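Local atomic coordinates of Red carotenoid protein (RCP) (PDB entry 5FCY), a protein that binds carotenoids, beta-carotene among them, in a small all-helical fold and probably takes part in photoprotection in a cyanobacterium. Residues Lys13-Leu21 with Leu130-Gly138; Leu27-Lys35 with Leu99-Asp110. All blocks are in the same frame, centred on the assembly; numbering follows the deposited sequence.

Contact 1. Residues Lys13-Leu21 with Leu130-Gly138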
loop_
_atom_site.group_PDB
_atom_site.type_symbol
_atom_site.label_atom_id
_atom_site.label_comp_id
_atom_site.label_asym_id
_atom_site.label_seq_id
_atom_site.Cartn_x
_atom_site.Cartn_y
_atom_site.Cartn_z
ATOM N N LYS A 13 -2.523 0.584 -16.771
ATOM C CA LYS A 13 -3.284 -0.661 -16.800
ATOM C C LYS A 13 -3.036 -1.487 -15.544
ATOM O O LYS A 13 -3.966 -2.101 -15.006
ATOM C CB LYS A 13 -2.932 -1.463 -18.052
ATOM C CG LYS A 13 -3.736 -1.064 -19.282
ATOM C CD LYS A 13 -5.079 -1.783 -19.326
ATOM C CE LYS A 13 -5.983 -1.220 -20.418
ATOM N NZ LYS A 13 -7.253 -1.988 -20.565
ATOM N N TYR A 14 -1.792 -1.523 -15.063
ATOM C CA TYR A 14 -1.517 -2.167 -13.782
ATOM C C TYR A 14 -2.267 -1.468 -12.656
ATOM O O TYR A 14 -2.895 -2.119 -11.814
ATOM C CB TYR A 14 -0.015 -2.165 -13.497
ATOM C CG TYR A 14 0.786 -3.124 -14.344
ATOM C CD1 TYR A 14 0.712 -4.493 -14.139
ATOM C CD2 TYR A 14 1.636 -2.657 -15.335
ATOM C CE1 TYR A 14 1.450 -5.372 -14.908
ATOM C CE2 TYR A 14 2.377 -3.525 -16.108
ATOM C CZ TYR A 14 2.282 -4.882 -15.890
ATOM O OH TYR A 14 3.023 -5.747 -16.662
ATOM N N VAL A 15 -2.209 -0.136 -12.626
ATOM C CA VAL A 15 -2.892 0.621 -11.581
ATOM C C VAL A 15 -4.390 0.353 -11.629
ATOM O O VAL A 15 -5.029 0.107 -10.598
ATOM C CB VAL A 15 -2.584 2.123 -11.721
ATOM C CG1 VAL A 15 -3.371 2.938 -10.702
ATOM C CG2 VAL A 15 -1.098 2.375 -11.548
ATOM N N GLN A 16 -4.976 0.401 -12.828
ATOM C CA GLN A 16 -6.408 0.154 -12.956
ATOM C C GLN A 16 -6.755 -1.285 -12.597
ATOM O O GLN A 16 -7.757 -1.535 -11.919
ATOM C CB GLN A 16 -6.879 0.485 -14.373
ATOM C CG GLN A 16 -7.392 1.909 -14.530
ATOM C CD GLN A 16 -7.926 2.193 -15.921
ATOM O OE1 GLN A 16 -9.135 2.144 -16.156
ATOM N NE2 GLN A 16 -7.026 2.500 -16.850
ATOM N N SER A 17 -5.943 -2.246 -13.040
ATOM C CA SER A 17 -6.174 -3.631 -12.647
ATOM C C SER A 17 -6.022 -3.800 -11.143
ATOM O O SER A 17 -6.792 -4.531 -10.508
ATOM C CB SER A 17 -5.213 -4.557 -13.389
ATOM O OG SER A 17 -5.461 -4.540 -14.784
ATOM N N TRP A 18 -5.034 -3.124 -10.553
ATOM C CA TRP A 18 -4.839 -3.189 -9.110
ATOM C C TRP A 18 -6.040 -2.611 -8.372
ATOM O O TRP A 18 -6.428 -3.113 -7.311
ATOM C CB TRP A 18 -3.557 -2.442 -8.738
ATOM C CG TRP A 18 -2.951 -2.822 -7.415
ATOM C CD1 TRP A 18 -3.580 -3.399 -6.350
ATOM C CD2 TRP A 18 -1.584 -2.648 -7.026
ATOM N NE1 TRP A 18 -2.688 -3.593 -5.323
ATOM C CE2 TRP A 18 -1.455 -3.140 -5.713
ATOM C CE3 TRP A 18 -0.455 -2.124 -7.662
ATOM C CZ2 TRP A 18 -0.246 -3.123 -5.027
ATOM C CZ3 TRP A 18 0.743 -2.105 -6.979
ATOM C CH2 TRP A 18 0.839 -2.602 -5.676
ATOM N N GLN A 19 -6.651 -1.565 -8.929
ATOM C CA GLN A 19 -7.770 -0.892 -8.283
ATOM C C GLN A 19 -9.100 -1.609 -8.481
ATOM O O GLN A 19 -10.102 -1.185 -7.894
ATOM C CB GLN A 19 -7.880 0.542 -8.804
ATOM C CG GLN A 19 -6.779 1.461 -8.303
ATOM C CD GLN A 19 -6.608 2.696 -9.167
ATOM O OE1 GLN A 19 -6.747 2.636 -10.388
ATOM N NE2 GLN A 19 -6.305 3.822 -8.535
ATOM N N LYS A 20 -9.140 -2.669 -9.287
ATOM C CA LYS A 20 -10.356 -3.445 -9.479
ATOM C C LYS A 20 -10.487 -4.593 -8.489
ATOM O O LYS A 20 -11.566 -5.186 -8.391
ATOM C CB LYS A 20 -10.405 -4.007 -10.903
ATOM C CG LYS A 20 -10.580 -2.952 -11.977
ATOM C CD LYS A 20 -10.173 -3.485 -13.342
ATOM C CE LYS A 20 -10.215 -2.400 -14.411
ATOM N NZ LYS A 20 -9.423 -2.776 -15.620
ATOM N N LEU A 21 -9.424 -4.916 -7.761
ATOM C CA LEU A 21 -9.447 -6.013 -6.810
ATOM C C LEU A 21 -10.179 -5.596 -5.537
ATOM O O LEU A 21 -10.428 -4.414 -5.286
ATOM C CB LEU A 21 -8.023 -6.455 -6.475
ATOM C CG LEU A 21 -7.069 -6.651 -7.655
ATOM C CD1 LEU A 21 -5.682 -7.037 -7.152
ATOM C CD2 LEU A 21 -7.604 -7.701 -8.622
ATOM N N LEU A 130 -1.001 -10.234 -12.192
ATOM C CA LEU A 130 -0.463 -8.887 -12.034
ATOM C C LEU A 130 0.917 -8.916 -11.393
ATOM O O LEU A 130 1.828 -8.204 -11.830
ATOM C CB LEU A 130 -1.411 -8.029 -11.193
ATOM C CG LEU A 130 -2.668 -7.457 -11.851
ATOM C CD1 LEU A 130 -3.452 -6.649 -10.829
ATOM C CD2 LEU A 130 -2.329 -6.595 -13.061
ATOM N N LEU A 131 1.090 -9.728 -10.348
ATOM C CA LEU A 131 2.365 -9.759 -9.638
ATOM C C LEU A 131 3.504 -10.129 -10.579
ATOM O O LEU A 131 4.498 -9.403 -10.684
ATOM C CB LEU A 131 2.287 -10.738 -8.467
ATOM C CG LEU A 131 3.585 -10.946 -7.683
ATOM C CD1 LEU A 131 4.161 -9.624 -7.206
ATOM C CD2 LEU A 131 3.346 -11.868 -6.505
ATOM N N GLU A 132 3.379 -11.261 -11.275
ATOM C CA GLU A 132 4.410 -11.650 -12.231
ATOM C C GLU A 132 4.589 -10.580 -13.300
ATOM O O GLU A 132 5.712 -10.310 -13.739
ATOM C CB GLU A 132 4.060 -12.998 -12.864
ATOM C CG GLU A 132 3.889 -14.137 -11.857
ATOM C CD GLU A 132 5.139 -14.388 -11.030
ATOM O OE1 GLU A 132 6.246 -14.064 -11.510
ATOM O OE2 GLU A 132 5.013 -14.907 -9.897
ATOM N N GLY A 133 3.492 -9.949 -13.723
ATOM C CA GLY A 133 3.602 -8.855 -14.673
ATOM C C GLY A 133 4.352 -7.667 -14.100
ATOM O O GLY A 133 5.086 -6.981 -14.815
ATOM N N ILE A 134 4.178 -7.408 -12.802
ATOM C CA ILE A 134 4.897 -6.311 -12.162
ATOM C C ILE A 134 6.346 -6.702 -11.903
ATOM O O ILE A 134 7.237 -5.846 -11.935
ATOM C CB ILE A 134 4.182 -5.887 -10.867
ATOM C CG1 ILE A 134 2.833 -5.247 -11.200
ATOM C CG2 ILE A 134 5.036 -4.900 -10.071
ATOM C CD1 ILE A 134 1.927 -5.041 -10.006
ATOM N N LYS A 135 6.608 -7.984 -11.637
ATOM C CA LYS A 135 7.984 -8.457 -11.555
ATOM C C LYS A 135 8.740 -8.220 -12.854
ATOM O O LYS A 135 9.974 -8.157 -12.837
ATOM C CB LYS A 135 8.010 -9.948 -11.213
ATOM C CG LYS A 135 7.541 -10.278 -9.806
ATOM C CD LYS A 135 7.477 -11.783 -9.592
ATOM C CE LYS A 135 7.245 -12.139 -8.134
ATOM N NZ LYS A 135 7.091 -13.610 -7.933
ATOM N N GLY A 136 8.030 -8.087 -13.977
ATOM C CA GLY A 136 8.693 -7.866 -15.250
ATOM C C GLY A 136 9.117 -6.431 -15.480
ATOM O O GLY A 136 10.089 -6.181 -16.199
ATOM N N LEU A 137 8.409 -5.476 -14.886
ATOM C CA LEU A 137 8.750 -4.074 -15.063
ATOM C C LEU A 137 10.124 -3.773 -14.473
ATOM O O LEU A 137 10.652 -4.510 -13.635
ATOM C CB LEU A 137 7.699 -3.181 -14.406
ATOM C CG LEU A 137 6.474 -2.831 -15.252
ATOM C CD1 LEU A 137 5.840 -4.075 -15.851
ATOM C CD2 LEU A 137 5.459 -2.073 -14.413
ATOM N N GLY A 138 10.709 -2.666 -14.928
ATOM C CA GLY A 138 11.980 -2.229 -14.390
ATOM C C GLY A 138 11.819 -1.425 -13.112
ATOM O O GLY A 138 10.848 -0.693 -12.922
#
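Y14 slides its phenol ring past L130, I134 and L137, the three apolar side chains that helix 125-136 and the residue after it present to helix 9-19. Its CG lies anti to the carbonyl carbon, beside the backbone N (chi1 -72°), which sends the ring across toward the other helix. CD1 meets CG1 of I134 at 3.7 Å and CD2 of L130 at 3.9 Å, while CE2 packs on CD1 of L137 at 3.5 Å. L137 CD2 lies against Y14 CE2 and CD2. Replacing Y14 by an alanine would probably open a gap between these three side chains and leave L137 without its aromatic partner.

One turn after Y14, S17 CB meets both methyls of L130, CD2 at 3.5 Å and CD1 at 3.7 Å. More loosely, CD1 of L130 also approaches CD1 of L21.

S17 OG donates to K13 O at 2.9 Å, tilted 32° from the carbonyl plane, and S17 N reaches the same oxygen from the opposite face. On the other helix the salt bridge from K135 NZ to E132 OE2 is extended by E36 as a second partner of the lysine.

This is near-antiparallel helix packing (155°) in the all-helical fold of the orange carotenoid protein N-terminal family, the axes in these segments 11.2 Å apart at closest approach. It lies beside the pocket, the W18 side chain about 6 Å from the bound beta-carotene. Helix 139-150 lies against the pair, L145 touching both Y14 and I134, and Y149 stacks on W18; L131 and W18 both turn to helix 23-35.

Contact 2. Residues Leu27-Lys35 with Leu99-Asp110. With BCR (beta-carotene), chain B.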
loop_
_atom_site.group_PDB
_atom_site.type_symbol
_atom_site.label_atom_id
_atom_site.label_comp_id
_atom_site.label_asym_id
_atom_site.label_seq_id
_atom_site.Cartn_x
_atom_site.Cartn_y
_atom_site.Cartn_z
ATOM N N LEU A 27 -4.325 -5.168 -0.697
ATOM C CA LEU A 27 -3.296 -5.141 0.335
ATOM C C LEU A 27 -2.407 -6.373 0.254
ATOM O O LEU A 27 -1.199 -6.296 0.511
ATOM C CB LEU A 27 -3.949 -5.031 1.712
ATOM C CG LEU A 27 -4.497 -3.649 2.070
ATOM C CD1 LEU A 27 -5.538 -3.746 3.175
ATOM C CD2 LEU A 27 -3.361 -2.725 2.486
ATOM N N ALA A 28 -2.984 -7.521 -0.106
ATOM C CA ALA A 28 -2.191 -8.739 -0.238
ATOM C C ALA A 28 -1.182 -8.607 -1.369
ATOM O O ALA A 28 -0.002 -8.938 -1.208
ATOM C CB ALA A 28 -3.107 -9.941 -0.470
ATOM N N LEU A 29 -1.632 -8.122 -2.527
ATOM C CA LEU A 29 -0.722 -7.918 -3.649
ATOM C C LEU A 29 0.412 -6.977 -3.264
ATOM O O LEU A 29 1.585 -7.245 -3.550
ATOM C CB LEU A 29 -1.495 -7.370 -4.848
ATOM C CG LEU A 29 -0.683 -7.102 -6.113
ATOM C CD1 LEU A 29 -0.085 -8.388 -6.647
ATOM C CD2 LEU A 29 -1.557 -6.442 -7.160
ATOM N N PHE A 30 0.078 -5.865 -2.606
ATOM C CA PHE A 30 1.096 -4.903 -2.195
ATOM C C PHE A 30 2.103 -5.544 -1.246
ATOM O O PHE A 30 3.299 -5.243 -1.302
ATOM C CB PHE A 30 0.420 -3.697 -1.529
ATOM C CG PHE A 30 1.130 -2.374 -1.726
ATOM C CD1 PHE A 30 2.093 -2.193 -2.705
ATOM C CD2 PHE A 30 0.809 -1.297 -0.915
ATOM C CE1 PHE A 30 2.712 -0.967 -2.868
ATOM C CE2 PHE A 30 1.431 -0.076 -1.072
ATOM C CZ PHE A 30 2.386 0.088 -2.048
ATOM N N TRP A 31 1.634 -6.438 -0.370
ATOM C CA TRP A 31 2.519 -7.070 0.604
ATOM C C TRP A 31 3.490 -8.036 -0.063
ATOM O O TRP A 31 4.682 -8.052 0.266
ATOM C CB TRP A 31 1.695 -7.799 1.664
ATOM C CG TRP A 31 2.497 -8.760 2.482
ATOM C CD1 TRP A 31 2.537 -10.117 2.344
ATOM C CD2 TRP A 31 3.381 -8.439 3.562
ATOM N NE1 TRP A 31 3.389 -10.661 3.273
ATOM C CE2 TRP A 31 3.920 -9.652 4.033
ATOM C CE3 TRP A 31 3.768 -7.245 4.176
ATOM C CZ2 TRP A 31 4.825 -9.706 5.090
ATOM C CZ3 TRP A 31 4.666 -7.299 5.226
ATOM C CH2 TRP A 31 5.184 -8.521 5.672
ATOM N N PHE A 32 3.001 -8.857 -0.993
ATOM C CA PHE A 32 3.879 -9.821 -1.646
ATOM C C PHE A 32 4.908 -9.123 -2.522
ATOM O O PHE A 32 6.074 -9.533 -2.561
ATOM C CB PHE A 32 3.055 -10.817 -2.458
ATOM C CG PHE A 32 2.358 -11.844 -1.616
ATOM C CD1 PHE A 32 3.078 -12.852 -0.997
ATOM C CD2 PHE A 32 0.988 -11.800 -1.438
ATOM C CE1 PHE A 32 2.444 -13.796 -0.218
ATOM C CE2 PHE A 32 0.348 -12.744 -0.659
ATOM C CZ PHE A 32 1.076 -13.742 -0.050
ATOM N N ILE A 33 4.502 -8.064 -3.227
ATOM C CA ILE A 33 5.464 -7.244 -3.961
ATOM C C ILE A 33 6.577 -6.783 -3.029
ATOM O O ILE A 33 7.759 -6.806 -3.388
ATOM C CB ILE A 33 4.754 -6.048 -4.623
ATOM C CG1 ILE A 33 3.776 -6.532 -5.694
ATOM C CG2 ILE A 33 5.772 -5.095 -5.243
ATOM C CD1 ILE A 33 2.847 -5.449 -6.223
ATOM N N TYR A 34 6.215 -6.354 -1.817
ATOM C CA TYR A 34 7.218 -5.905 -0.858
ATOM C C TYR A 34 8.208 -7.010 -0.515
ATOM O O TYR A 34 9.374 -6.726 -0.218
ATOM C CB TYR A 34 6.533 -5.390 0.408
ATOM C CG TYR A 34 7.417 -5.388 1.635
ATOM C CD1 TYR A 34 8.342 -4.376 1.850
ATOM C CD2 TYR A 34 7.318 -6.398 2.586
ATOM C CE1 TYR A 34 9.149 -4.372 2.975
ATOM C CE2 TYR A 34 8.119 -6.402 3.712
ATOM C CZ TYR A 34 9.032 -5.387 3.902
ATOM O OH TYR A 34 9.828 -5.393 5.024
ATOM N N LYS A 35 7.771 -8.272 -0.547
ATOM C CA LYS A 35 8.674 -9.380 -0.260
ATOM C C LYS A 35 9.551 -9.744 -1.453
ATOM O O LYS A 35 10.572 -10.415 -1.268
ATOM C CB LYS A 35 7.879 -10.608 0.195
ATOM C CG LYS A 35 7.051 -10.389 1.463
ATOM C CD LYS A 35 7.909 -10.079 2.690
ATOM C CE LYS A 35 8.342 -11.341 3.423
ATOM N NZ LYS A 35 9.229 -11.021 4.578
ATOM N N LEU A 99 4.303 7.051 -0.496
ATOM C CA LEU A 99 4.927 5.756 -0.749
ATOM C C LEU A 99 5.871 5.363 0.383
ATOM O O LEU A 99 5.945 4.187 0.756
ATOM C CB LEU A 99 5.664 5.793 -2.087
ATOM C CG LEU A 99 6.393 4.524 -2.528
ATOM C CD1 LEU A 99 5.473 3.320 -2.507
ATOM C CD2 LEU A 99 6.960 4.733 -3.919
ATOM N N LEU A 100 6.605 6.330 0.938
ATOM C CA LEU A 100 7.448 6.043 2.095
ATOM C C LEU A 100 6.608 5.571 3.273
ATOM O O LEU A 100 6.996 4.644 3.993
ATOM C CB LEU A 100 8.252 7.284 2.481
ATOM C CG LEU A 100 9.254 7.796 1.444
ATOM C CD1 LEU A 100 9.752 9.178 1.831
ATOM C CD2 LEU A 100 10.418 6.833 1.301
ATOM N N PHE A 101 5.456 6.207 3.491
ATOM C CA PHE A 101 4.542 5.763 4.538
ATOM C C PHE A 101 4.165 4.300 4.350
ATOM O O PHE A 101 4.189 3.511 5.302
ATOM C CB PHE A 101 3.295 6.643 4.542
ATOM C CG PHE A 101 2.161 6.082 5.352
ATOM C CD1 PHE A 101 2.184 6.144 6.735
ATOM C CD2 PHE A 101 1.070 5.500 4.731
ATOM C CE1 PHE A 101 1.143 5.631 7.483
ATOM C CE2 PHE A 101 0.025 4.987 5.473
ATOM C CZ PHE A 101 0.061 5.052 6.852
ATOM N N TRP A 102 3.807 3.916 3.124
ATOM C CA TRP A 102 3.440 2.529 2.873
ATOM C C TRP A 102 4.627 1.593 3.057
ATOM O O TRP A 102 4.440 0.421 3.397
ATOM C CB TRP A 102 2.848 2.387 1.471
ATOM C CG TRP A 102 1.395 2.724 1.424
ATOM C CD1 TRP A 102 0.836 3.883 0.976
ATOM C CD2 TRP A 102 0.309 1.895 1.857
ATOM N NE1 TRP A 102 -0.533 3.827 1.097
ATOM C CE2 TRP A 102 -0.880 2.616 1.636
ATOM C CE3 TRP A 102 0.229 0.612 2.407
ATOM C CZ2 TRP A 102 -2.134 2.099 1.946
ATOM C CZ3 TRP A 102 -1.018 0.098 2.714
ATOM C CH2 TRP A 102 -2.182 0.840 2.483
ATOM N N TYR A 103 5.849 2.084 2.845
ATOM C CA TYR A 103 7.027 1.266 3.117
ATOM C C TYR A 103 7.189 1.020 4.614
ATOM O O TYR A 103 7.395 -0.119 5.047
ATOM C CB TYR A 103 8.281 1.933 2.553
ATOM C CG TYR A 103 9.538 1.143 2.829
ATOM C CD1 TYR A 103 9.802 -0.036 2.148
ATOM C CD2 TYR A 103 10.455 1.571 3.779
ATOM C CE1 TYR A 103 10.948 -0.769 2.400
ATOM C CE2 TYR A 103 11.604 0.846 4.039
ATOM C CZ TYR A 103 11.846 -0.323 3.346
ATOM O OH TYR A 103 12.989 -1.052 3.596
ATOM N N LEU A 104 7.108 2.082 5.419
ATOM C CA LEU A 104 7.246 1.933 6.864
ATOM C C LEU A 104 6.178 1.014 7.439
ATOM O O LEU A 104 6.408 0.363 8.464
ATOM C CB LEU A 104 7.186 3.301 7.542
ATOM C CG LEU A 104 8.223 4.328 7.083
ATOM C CD1 LEU A 104 8.086 5.601 7.893
ATOM C CD2 LEU A 104 9.637 3.775 7.189
ATOM N N LEU A 105 5.001 0.956 6.808
ATOM C CA LEU A 105 3.993 -0.011 7.226
ATOM C C LEU A 105 4.483 -1.434 7.007
ATOM O O LEU A 105 4.303 -2.300 7.869
ATOM C CB LEU A 105 2.688 0.215 6.464
ATOM C CG LEU A 105 1.907 1.501 6.731
ATOM C CD1 LEU A 105 0.665 1.526 5.857
ATOM C CD2 LEU A 105 1.530 1.633 8.198
ATOM N N SER A 106 5.105 -1.695 5.857
ATOM C CA SER A 106 5.615 -3.035 5.587
ATOM C C SER A 106 6.752 -3.392 6.536
ATOM O O SER A 106 6.823 -4.523 7.029
ATOM C CB SER A 106 6.068 -3.140 4.131
ATOM O OG SER A 106 6.983 -2.110 3.801
ATOM N N GLN A 107 7.650 -2.442 6.808
ATOM C CA GLN A 107 8.692 -2.682 7.801
ATOM C C GLN A 107 8.083 -2.929 9.175
ATOM O O GLN A 107 8.456 -3.878 9.873
ATOM C CB GLN A 107 9.661 -1.502 7.848
ATOM C CG GLN A 107 10.832 -1.625 6.896
ATOM C CD GLN A 107 11.915 -0.609 7.189
ATOM O OE1 GLN A 107 11.755 0.254 8.052
ATOM N NE2 GLN A 107 13.029 -0.711 6.476
ATOM N N GLY A 108 7.137 -2.080 9.581
ATOM C CA GLY A 108 6.466 -2.264 10.854
ATOM C C GLY A 108 5.744 -3.590 10.977
ATOM O O GLY A 108 5.427 -4.012 12.094
ATOM N N MET A 109 5.474 -4.257 9.854
ATOM C CA MET A 109 4.840 -5.569 9.869
ATOM C C MET A 109 5.858 -6.693 10.024
ATOM O O MET A 109 5.600 -7.665 10.743
ATOM C CB MET A 109 4.024 -5.770 8.589
ATOM C CG MET A 109 2.760 -4.917 8.527
ATOM S SD MET A 109 1.902 -4.992 6.943
ATOM C CE MET A 109 1.256 -6.662 6.979
ATOM N N ASP A 110 7.014 -6.586 9.361
ATOM C CA ASP A 110 8.076 -7.565 9.569
ATOM C C ASP A 110 8.615 -7.506 10.991
ATOM O O ASP A 110 9.041 -8.531 11.534
ATOM C CB ASP A 110 9.213 -7.337 8.570
ATOM C CG ASP A 110 8.997 -8.067 7.257
ATOM O OD1 ASP A 110 8.346 -9.133 7.263
ATOM O OD2 ASP A 110 9.491 -7.578 6.220
HETATM C C1 BCR B . -5.761 -9.016 6.713
HETATM C C2 BCR B . -6.388 -10.403 6.597
HETATM C C3 BCR B . -7.115 -10.649 5.279
HETATM C C4 BCR B . -6.445 -9.918 4.123
HETATM C C5 BCR B . -5.032 -9.542 4.494
HETATM C C6 BCR B . -4.850 -8.731 5.534
HETATM C C7 BCR B . -3.848 -7.617 5.608
HETATM C C8 BCR B . -2.983 -7.239 4.642
HETATM C C9 BCR B . -2.033 -6.103 4.836
HETATM C C10 BCR B . -1.152 -5.806 3.844
HETATM C C11 BCR B . -0.163 -4.713 3.889
HETATM C C33 BCR B . -3.906 -10.144 3.723
HETATM C C31 BCR B . -5.014 -8.966 8.045
HETATM C C32 BCR B . -6.884 -7.994 6.701
HETATM C C34 BCR B . -2.091 -5.338 6.132
HETATM C C12 BCR B . 0.648 -4.493 2.841
HETATM C C13 BCR B . 1.659 -3.404 2.820
HETATM C C14 BCR B . 2.445 -3.258 1.719
HETATM C C15 BCR B . 3.479 -2.226 1.552
HETATM C C16 BCR B . 4.233 -2.152 0.445
HETATM C C17 BCR B . 5.253 -1.099 0.334
HETATM C C18 BCR B . 6.070 -0.941 -0.726
HETATM C C19 BCR B . 7.038 0.188 -0.681
HETATM C C20 BCR B . 7.856 0.520 -1.687
HETATM C C21 BCR B . 8.772 1.661 -1.543
HETATM C C22 BCR B . 9.644 2.029 -2.502
HETATM C C23 BCR B . 10.540 3.188 -2.223
HETATM C C24 BCR B . 11.519 3.574 -3.051
HETATM C C25 BCR B . 12.434 4.720 -2.777
HETATM C C26 BCR B . 12.414 5.435 -1.651
HETATM C C27 BCR B . 12.170 6.923 -1.744
HETATM C C28 BCR B . 12.639 7.422 -3.105
HETATM C C29 BCR B . 13.831 6.615 -3.607
HETATM C C30 BCR B . 13.475 5.140 -3.794
HETATM C C35 BCR B . 1.746 -2.505 4.022
HETATM C C36 BCR B . 5.972 -1.890 -1.888
HETATM C C37 BCR B . 9.680 1.233 -3.776
HETATM C C38 BCR B . 12.726 4.813 -0.313
HETATM C C39 BCR B . 14.707 4.273 -3.582
HETATM C C40 BCR B . 12.974 4.949 -5.221
#
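Y34 lays one face of its ring over S106, whose CB stands 3.4 Å from the ring centroid and nearly on the ring normal, a CH-pi contact. The CG of Y34 lies anti to the backbone N (chi1 158°), which carries the ring over the serine. With S106, Y103, Q107 and D110 around it, the tyrosine is a knob in a hole of helix 95-110. At its far end Y34 OH donates to D110 OD2 (2.5 Å), met on the anti side of the carboxylate and near the plane of the ring. K35, its chain bent twice, comes round to the other oxygen in a salt bridge whose hydrogen bond, NZ to D110 OD1 at 3.4 Å, is weak. The edge of W31 faces D110 too, and CZ3 packs on M109 CB at 3.7 Å, with the M109 sulfur obliquely beside the ring in a Met-aromatic contact.

Where the two helices cross, at 77°, the polyene of beta-carotene runs between them, in the all-helical fold of the orange carotenoid protein N-terminal domain. F30 turns a face to the chain, C16 of the carotenoid standing 3.5 Å above the ring plane, over its centre. The edge of F30 goes to W102: CE2 meets W102 CD2 at 3.7 Å, the planes 58° apart, and L105 covers the opposite face of the indole. W102 NE1 donates to the hydroxyl of Y90, and BCR C35 lies at the indole edge. L27 crosses W102 at about a right angle, its CD2 against CZ3 at 3.7 Å.

Overall arrangement
From the N terminus, helix 9-19 passes through a short turn into helix 23-35, which supplies the first segment of contact 2. The chain then runs through helices 53-64, 68-79 and 85-91 before helix 95-110 comes back across helix 23-35, closing contact 2 around the polyene. Helix 125-136 follows and returns to helix 9-19, so contact 1 closes the wider loop and the whole of contact 2 falls within it. The centres of the two contacts are about 16 Å apart, yet they join directly: W18 CH2 packs 3.3 Å from F30 CD1, and L131 meets I33. Helix 23-35 thus links the pair of helices 9-19 and 125-136 to the carotenoid pocket.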